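Local coordinates for protein carbohydrate binding module (Uncultured bacterium, PDB 2W3J) that probably binds uronic acid sugars, as a calcium-containing beta-sandwich module of carbohydrate binding module family 35, at residues Val37-Val42 with Leu110-Ala115; Tyr53-Arg58 with Asp122-Thr127. All blocks are in the same frame, centred on the assembly; numbering follows the deposited sequence. Where two conformers were deposited one is given.

Contact 1: residues Val37-Val42 with Leu110-Ala115; sequences VGASIV and LVAETA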
ATOM      1  N   VAL A  37       0.629   5.164  15.451  1.00 19.66           N
ATOM      2  CA  VAL A  37       1.936   4.749  14.981  1.00 19.09           C
ATOM      3  C   VAL A  37       1.925   3.267  14.777  1.00 18.41           C
ATOM      4  O   VAL A  37       1.362   2.519  15.589  1.00 18.80           O
ATOM      5  CB  VAL A  37       3.028   5.106  16.032  1.00 19.89           C
ATOM      6  CG1 VAL A  37       4.351   4.486  15.614  1.00 19.76           C
ATOM      7  CG2 VAL A  37       3.140   6.600  16.114  1.00 19.90           C
ATOM      8  N   GLY A  38       2.519   2.816  13.661  1.00 18.20           N
ATOM      9  CA  GLY A  38       2.583   1.385  13.395  1.00 18.20           C
ATOM     10  C   GLY A  38       1.366   0.780  12.687  1.00 19.01           C
ATOM     11  O   GLY A  38       1.348  -0.406  12.402  1.00 18.49           O
ATOM     12  N   ALA A  39       0.304   1.567  12.484  1.00 17.51           N
ATOM     13  CA  ALA A  39      -0.838   1.069  11.709  1.00 16.46           C
ATOM     14  C   ALA A  39      -0.283   0.570  10.350  1.00 15.28           C
ATOM     15  O   ALA A  39       0.511   1.255   9.716  1.00 14.93           O
ATOM     16  CB  ALA A  39      -1.854   2.168  11.479  1.00 17.04           C
ATOM     17  N   SER A  40      -0.751  -0.606   9.933  1.00 15.87           N
ATOM     18  CA  SER A  40      -0.166  -1.290   8.778  0.50 14.95           C
ATOM     19  C   SER A  40      -1.143  -1.924   7.814  1.00 15.19           C
ATOM     20  O   SER A  40      -2.299  -2.195   8.143  1.00 16.58           O
ATOM     21  CB  SER A  40       0.771  -2.404   9.253  0.50 14.66           C
ATOM     22  OG  SER A  40       0.066  -3.428   9.936  0.50 13.44           O
ATOM     23  N   ILE A  41      -0.626  -2.216   6.619  1.00 15.09           N
ATOM     24  CA  ILE A  41      -1.327  -3.024   5.633  1.00 14.23           C
ATOM     25  C   ILE A  41      -0.279  -4.012   5.124  1.00 14.18           C
ATOM     26  O   ILE A  41       0.904  -3.644   4.982  1.00 15.13           O
ATOM     27  CB  ILE A  41      -1.775  -2.174   4.465  1.00 14.47           C
ATOM     28  CG1 ILE A  41      -2.789  -1.142   4.930  1.00 13.60           C
ATOM     29  CG2 ILE A  41      -2.408  -3.097   3.397  1.00 14.55           C
ATOM     30  CD1 ILE A  41      -3.116  -0.078   3.808  1.00 14.78           C
ATOM     31  N   VAL A  42      -0.705  -5.253   4.884  1.00 14.10           N
ATOM     32  CA  VAL A  42       0.204  -6.311   4.415  1.00 14.04           C
ATOM     33  C   VAL A  42      -0.363  -6.960   3.168  1.00 14.38           C
ATOM     34  O   VAL A  42      -1.553  -7.303   3.120  1.00 14.73           O
ATOM     35  CB  VAL A  42       0.360  -7.406   5.495  1.00 15.02           C
ATOM     36  CG1 VAL A  42       1.268  -8.536   4.995  1.00 16.21           C
ATOM     37  CG2 VAL A  42       0.941  -6.783   6.793  1.00 17.30           C
ATOM     38  N   LEU A 110       3.129  -1.805   4.617  1.00 16.00           N
ATOM     39  CA  LEU A 110       3.260  -0.389   4.729  1.00 15.56           C
ATOM     40  C   LEU A 110       2.912  -0.047   6.180  1.00 15.23           C
ATOM     41  O   LEU A 110       1.872  -0.503   6.688  1.00 14.94           O
ATOM     42  CB  LEU A 110       2.254   0.280   3.792  1.00 16.19           C
ATOM     43  CG  LEU A 110       2.287   1.806   3.674  1.00 18.30           C
ATOM     44  CD1 LEU A 110       3.560   2.341   3.010  1.00 18.88           C
ATOM     45  CD2 LEU A 110       1.079   2.265   2.812  1.00 17.47           C
ATOM     46  N   VAL A 111       3.776   0.735   6.827  1.00 14.63           N
ATOM     47  CA  VAL A 111       3.712   0.906   8.293  1.00 15.06           C
ATOM     48  C   VAL A 111       3.756   2.392   8.659  1.00 14.40           C
ATOM     49  O   VAL A 111       4.699   3.109   8.318  1.00 14.64           O
ATOM     50  CB  VAL A 111       4.902   0.190   9.006  1.00 14.87           C
ATOM     51  CG1 VAL A 111       4.799   0.372  10.559  1.00 15.05           C
ATOM     52  CG2 VAL A 111       4.918  -1.314   8.654  1.00 14.23           C
ATOM     53  N   ALA A 112       2.731   2.862   9.370  1.00 15.46           N
ATOM     54  CA  ALA A 112       2.633   4.283   9.695  1.00 15.99           C
ATOM     55  C   ALA A 112       3.756   4.729  10.648  1.00 17.44           C
ATOM     56  O   ALA A 112       4.007   4.073  11.655  1.00 18.44           O
ATOM     57  CB  ALA A 112       1.278   4.568  10.384  1.00 15.27           C
ATOM     58  N   GLU A 113       4.345   5.871  10.342  1.00 18.52           N
ATOM     59  CA  GLU A 113       5.403   6.411  11.187  0.50 20.41           C
ATOM     60  C   GLU A 113       4.914   7.432  12.189  1.00 21.94           C
ATOM     61  O   GLU A 113       5.680   7.842  13.082  1.00 23.06           O
ATOM     62  CB  GLU A 113       6.469   7.051  10.330  0.50 20.65           C
ATOM     63  CG  GLU A 113       7.230   6.027   9.550  0.50 22.79           C
ATOM     64  CD  GLU A 113       8.569   6.542   9.135  0.50 25.90           C
ATOM     65  OE1 GLU A 113       9.228   7.168   9.985  0.50 26.23           O
ATOM     66  OE2 GLU A 113       8.953   6.318   7.963  0.50 27.11           O
ATOM     67  N   THR A 114       3.648   7.831  12.068  1.00 21.11           N
ATOM     68  CA  THR A 114       3.114   8.882  12.947  1.00 21.67           C
ATOM     69  C   THR A 114       1.757   8.528  13.476  1.00 21.75           C
ATOM     70  O   THR A 114       1.120   7.573  13.021  1.00 20.38           O
ATOM     71  CB  THR A 114       2.973  10.230  12.229  1.00 22.97           C
ATOM     72  OG1 THR A 114       1.800  10.248  11.384  1.00 22.98           O
ATOM     73  CG2 THR A 114       4.188  10.508  11.400  1.00 23.99           C
ATOM     74  N   ALA A 115       1.282   9.349  14.419  1.00 21.13           N
ATOM     75  CA  ALA A 115       0.015   9.100  15.049  1.00 20.88           C
ATOM     76  C   ALA A 115      -1.188   9.377  14.155  1.00 20.53           C
ATOM     77  O   ALA A 115      -2.317   9.128  14.567  1.00 21.82           O
ATOM     78  CB  ALA A 115      -0.096   9.915  16.359  1.00 20.87           C
TER
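Ile41 and Leu110 form an antiparallel hydrogen-bonded pair: Ile41 N reaches Leu110 O at 3.0 Å, Leu110 N returns the bond to Ile41 O at 2.9 Å, and both donors lie in the planes of their acceptor carbonyls. Beyond it the main chain of Ala112 is held through both its polar atoms. Its N gives a bond of 2.8 Å to Ala39 O, while Ala112 O accepts from Gly38 N at 2.8 Å, with that donor tilted 29° from the carbonyl plane. Gly38 has a positive phi of 86°, at which a CB would be pressed against Val37 O, so the residue without one suits this turn. Here strand 40-47 begins as strand 104-112 ends, as central strands of one sheet of the beta-sandwich, flanked by strands 11-14 and 69-73. The side chains of Ser40 and Val111 lie on one face of that sheet; Ile41 and Leu110 occupy the other, packing on Phe11 and Val71 respectively. Val111 CG1 lies opposite its own backbone N (chi1 -179°), which places it 3.7 Å from Gly38 CA. Two alanines suit the close approach of the backbones here: Ala39 CB meets Ala112 CB at 4.1 Å, and Leu118 packs against the latter methyl. At the exposed end, Val37 CG2 rests on the backbone between Thr114 and Ala115, 3.7 Å from Ala115 N.

Contact 2: residues Tyr53-Arg58 with Asp122-Thr127; sequences YTAQIR and DSIRVT. With CA (calcium ion), chain C.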
ATOM      1  N   TYR A  53      11.543  -3.840  -8.823  1.00 24.97           N
ATOM      2  CA  TYR A  53      10.296  -3.507  -9.513  1.00 23.92           C
ATOM      3  C   TYR A  53       9.772  -2.175  -9.017  1.00 23.82           C
ATOM      4  O   TYR A  53      10.047  -1.793  -7.874  1.00 23.44           O
ATOM      5  CB  TYR A  53       9.251  -4.585  -9.225  1.00 24.27           C
ATOM      6  CG  TYR A  53       9.614  -5.962  -9.763  1.00 25.02           C
ATOM      7  CD1 TYR A  53       9.144  -6.391 -11.006  1.00 27.23           C
ATOM      8  CD2 TYR A  53      10.427  -6.832  -9.029  1.00 25.46           C
ATOM      9  CE1 TYR A  53       9.467  -7.665 -11.494  1.00 26.70           C
ATOM     10  CE2 TYR A  53      10.755  -8.111  -9.513  1.00 25.93           C
ATOM     11  CZ  TYR A  53      10.268  -8.506 -10.745  1.00 27.29           C
ATOM     12  OH  TYR A  53      10.587  -9.760 -11.230  1.00 29.65           O
ATOM     13  N   THR A  54       9.039  -1.451  -9.862  1.00 22.97           N
ATOM     14  CA  THR A  54       8.378  -0.214  -9.423  1.00 23.16           C
ATOM     15  C   THR A  54       6.964  -0.539  -8.940  1.00 22.12           C
ATOM     16  O   THR A  54       6.192  -1.165  -9.677  1.00 22.35           O
ATOM     17  CB  THR A  54       8.253   0.791 -10.561  1.00 23.69           C
ATOM     18  OG1 THR A  54       9.559   1.030 -11.096  1.00 28.68           O
ATOM     19  CG2 THR A  54       7.678   2.087 -10.044  1.00 23.63           C
ATOM     20  N   ALA A  55       6.648  -0.128  -7.704  1.00 19.88           N
ATOM     21  CA  ALA A  55       5.285  -0.237  -7.158  1.00 19.32           C
ATOM     22  C   ALA A  55       4.694   1.165  -7.147  1.00 18.58           C
ATOM     23  O   ALA A  55       5.404   2.166  -7.006  1.00 18.55           O
ATOM     24  CB  ALA A  55       5.298  -0.799  -5.747  1.00 18.03           C
ATOM     25  N   GLN A  56       3.393   1.256  -7.367  1.00 17.52           N
ATOM     26  CA  GLN A  56       2.733   2.530  -7.221  1.00 16.47           C
ATOM     27  C   GLN A  56       1.578   2.397  -6.233  1.00 16.00           C
ATOM     28  O   GLN A  56       0.712   1.547  -6.394  1.00 16.04           O
ATOM     29  CB  GLN A  56       2.185   2.997  -8.572  1.00 17.76           C
ATOM     30  CG  GLN A  56       1.467   4.354  -8.458  1.00 19.18           C
ATOM     31  CD  GLN A  56       1.109   4.914  -9.800  1.00 22.41           C
ATOM     32  OE1 GLN A  56       1.922   5.597 -10.451  1.00 27.56           O
ATOM     33  NE2 GLN A  56      -0.098   4.632 -10.237  1.00 19.94           N
ATOM     34  N   ILE A  57       1.566   3.258  -5.223  1.00 14.19           N
ATOM     35  CA  ILE A  57       0.507   3.228  -4.207  1.00 13.97           C
ATOM     36  C   ILE A  57      -0.434   4.362  -4.467  1.00 13.93           C
ATOM     37  O   ILE A  57      -0.003   5.507  -4.623  1.00 14.21           O
ATOM     38  CB  ILE A  57       1.121   3.374  -2.788  1.00 13.87           C
ATOM     39  CG1 ILE A  57       2.084   2.204  -2.544  1.00 15.45           C
ATOM     40  CG2 ILE A  57      -0.011   3.362  -1.708  1.00 14.46           C
ATOM     41  CD1 ILE A  57       2.985   2.360  -1.255  1.00 17.31           C
ATOM     42  N   ARG A  58      -1.732   4.056  -4.584  1.00 13.14           N
ATOM     43  CA  ARG A  58      -2.718   5.114  -4.820  1.00 13.16           C
ATOM     44  C   ARG A  58      -3.424   5.382  -3.486  1.00 12.70           C
ATOM     45  O   ARG A  58      -3.811   4.457  -2.780  1.00 12.54           O
ATOM     46  CB  ARG A  58      -3.736   4.680  -5.877  1.00 12.89           C
ATOM     47  CG  ARG A  58      -4.691   5.771  -6.319  1.00 12.97           C
ATOM     48  CD  ARG A  58      -5.516   5.295  -7.548  1.00 15.65           C
ATOM     49  NE  ARG A  58      -6.342   6.372  -8.100  1.00 18.86           N
ATOM     50  CZ  ARG A  58      -7.652   6.519  -7.886  1.00 18.45           C
ATOM     51  NH1 ARG A  58      -8.320   5.684  -7.089  1.00 18.36           N
ATOM     52  NH2 ARG A  58      -8.286   7.543  -8.453  1.00 16.72           N
ATOM     53  N   ASP A 122      -5.885   3.049  -1.428  1.00 11.07           N
ATOM     54  CA  ASP A 122      -6.823   2.482  -2.416  1.00 12.14           C
ATOM     55  C   ASP A 122      -6.281   1.153  -2.962  1.00 13.29           C
ATOM     56  O   ASP A 122      -7.007   0.167  -3.103  1.00 13.42           O
ATOM     57  CB  ASP A 122      -6.988   3.479  -3.563  1.00 12.40           C
ATOM     58  CG  ASP A 122      -7.908   2.965  -4.637  1.00 15.43           C
ATOM     59  OD1 ASP A 122      -8.901   2.274  -4.272  1.00 14.88           O
ATOM     60  OD2 ASP A 122      -7.635   3.277  -5.811  1.00 19.69           O
ATOM     61  N   SER A 123      -5.004   1.150  -3.295  1.00 13.52           N
ATOM     62  CA  SER A 123      -4.426  -0.023  -3.953  1.00 12.77           C
ATOM     63  C   SER A 123      -2.917   0.117  -4.008  1.00 13.46           C
ATOM     64  O   SER A 123      -2.354   1.206  -3.820  1.00 14.18           O
ATOM     65  CB  SER A 123      -4.949  -0.085  -5.405  1.00 11.82           C
ATOM     66  OG  SER A 123      -4.587   1.116  -6.131  1.00 15.13           O
ATOM     67  N   ILE A 124      -2.260  -0.998  -4.284  1.00 12.62           N
ATOM     68  CA  ILE A 124      -0.865  -0.962  -4.688  1.00 14.45           C
ATOM     69  C   ILE A 124      -0.739  -1.721  -6.023  1.00 14.95           C
ATOM     70  O   ILE A 124      -1.360  -2.759  -6.199  1.00 15.60           O
ATOM     71  CB  ILE A 124       0.116  -1.481  -3.597  1.00 14.72           C
ATOM     72  CG1 ILE A 124       1.554  -1.217  -4.033  1.00 14.77           C
ATOM     73  CG2 ILE A 124      -0.063  -2.969  -3.222  1.00 15.17           C
ATOM     74  CD1 ILE A 124       2.531  -1.569  -2.927  1.00 18.27           C
ATOM     75  N   ARG A 125      -0.002  -1.118  -6.953  1.00 16.54           N
ATOM     76  CA  ARG A 125       0.203  -1.683  -8.291  0.50 17.83           C
ATOM     77  C   ARG A 125       1.687  -1.994  -8.432  1.00 18.41           C
ATOM     78  O   ARG A 125       2.516  -1.102  -8.272  1.00 19.37           O
ATOM     79  CB  ARG A 125      -0.194  -0.646  -9.345  0.50 17.98           C
ATOM     80  CG  ARG A 125      -0.145  -1.145 -10.810  0.50 19.79           C
ATOM     81  CD  ARG A 125      -0.327   0.010 -11.767  0.50 21.59           C
ATOM     82  NE  ARG A 125      -1.585   0.725 -11.575  0.50 21.35           N
ATOM     83  CZ  ARG A 125      -2.723   0.388 -12.171  0.50 22.47           C
ATOM     84  NH1 ARG A 125      -2.764  -0.665 -12.978  0.50 22.69           N
ATOM     85  NH2 ARG A 125      -3.825   1.093 -11.951  0.50 22.20           N
ATOM     86  N   VAL A 126       2.021  -3.252  -8.719  1.00 18.62           N
ATOM     87  CA  VAL A 126       3.423  -3.594  -8.946  1.00 19.56           C
ATOM     88  C   VAL A 126       3.621  -3.843 -10.454  1.00 21.65           C
ATOM     89  O   VAL A 126       2.975  -4.733 -11.027  1.00 21.52           O
ATOM     90  CB  VAL A 126       3.813  -4.832  -8.121  1.00 20.49           C
ATOM     91  CG1 VAL A 126       5.307  -5.244  -8.370  1.00 18.97           C
ATOM     92  CG2 VAL A 126       3.535  -4.554  -6.614  1.00 19.60           C
ATOM     93  N   THR A 127       4.481  -3.051 -11.074  1.00 22.94           N
ATOM     94  CA  THR A 127       4.695  -3.188 -12.518  0.50 25.12           C
ATOM     95  C   THR A 127       5.826  -4.147 -12.851  1.00 25.96           C
ATOM     96  O   THR A 127       6.745  -4.358 -12.059  1.00 27.03           O
ATOM     97  CB  THR A 127       4.933  -1.838 -13.207  0.50 24.97           C
ATOM     98  OG1 THR A 127       6.054  -1.175 -12.611  0.50 25.70           O
ATOM     99  CG2 THR A 127       3.704  -0.978 -13.094  0.50 26.27           C
TER
HETATM  100 CA    CA C1139      -9.357   0.022  -3.651  1.00 22.79          CA
HETATM  101  O   HOH W   1       8.871  -2.618 -12.497  1.00 27.35           O
HETATM  102  O   HOH W   2      -2.011   1.620  -7.173  1.00 19.61           O
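Arg58 runs alongside Asp122, both side chains pointing the same way. Its CB sits 3.7 Å from Ser123 OG. With CG turned opposite the backbone N (chi1 -173°) and the chain extended as far as NE, the methylenes follow the carboxylate, and CD passes 3.4 Å from Asp122 OD2. At the tip, NH1 closes a salt bridge of 2.8 Å to that same OD2. The oxygen lies at the guanidinium edge, whereas NH1 comes to it from above the carboxylate plane, the two planes being 64° apart. NH1 also bonds Gly24 O, which helps fix the rotation of the group. Replacing Arg58 by an alanine would take away this guanidinium, and would probably cost Asp122 OD2 its charged mate and Gly24 O its donor. Water 2 links Ser123 OG to Gln56 O.

On the opposite face of the sheet, where the interior demands apolar branches, Ile57 CG1 meets Ile124 CG1 at 3.8 Å, and the small Ala55 accommodates Ile124 CD1 and Val126 CG2. At the far end Thr54 O is gripped twice by one residue, by Thr127 N and by Thr127 OG1, each at 2.9 Å.

Strand 120-126 sets two residues, Asp122 and Ser123, against the single Arg58 of its neighbour, which makes a classic beta bulge. Aspartate suits this place because one residue can serve two cations, the guanidinium and the calcium ion: while OD2 takes the arginine, OD1 and the main-chain O each bind the calcium ion at 2.4 Å, in a site completed by Glu5, Glu6, Thr26 and Gly29.

Overall arrangement
Contact 1 and contact 2 belong to the two facing sheets of one beta-sandwich, their centres about 17 Å apart on opposite sides of the chain's centre. Their nearest atoms come to about 4 Å without touching. The segments alternate along the chain: strand 40-47 is followed by 51-60, and 104-112 by 120-126, so each successive pair passes from one sheet to the other. Farther along strand 40-47, Trp43 and Leu45 pack on Ile124 and Val126, bridging the sheets. The calcium ions relate to the contacts differently: contact 2 supplies ligands to one, whereas the side chain of Ala39 in contact 1, which packs on Thr33, lies about 8 Å from the ion bound by Asp32 and Thr33.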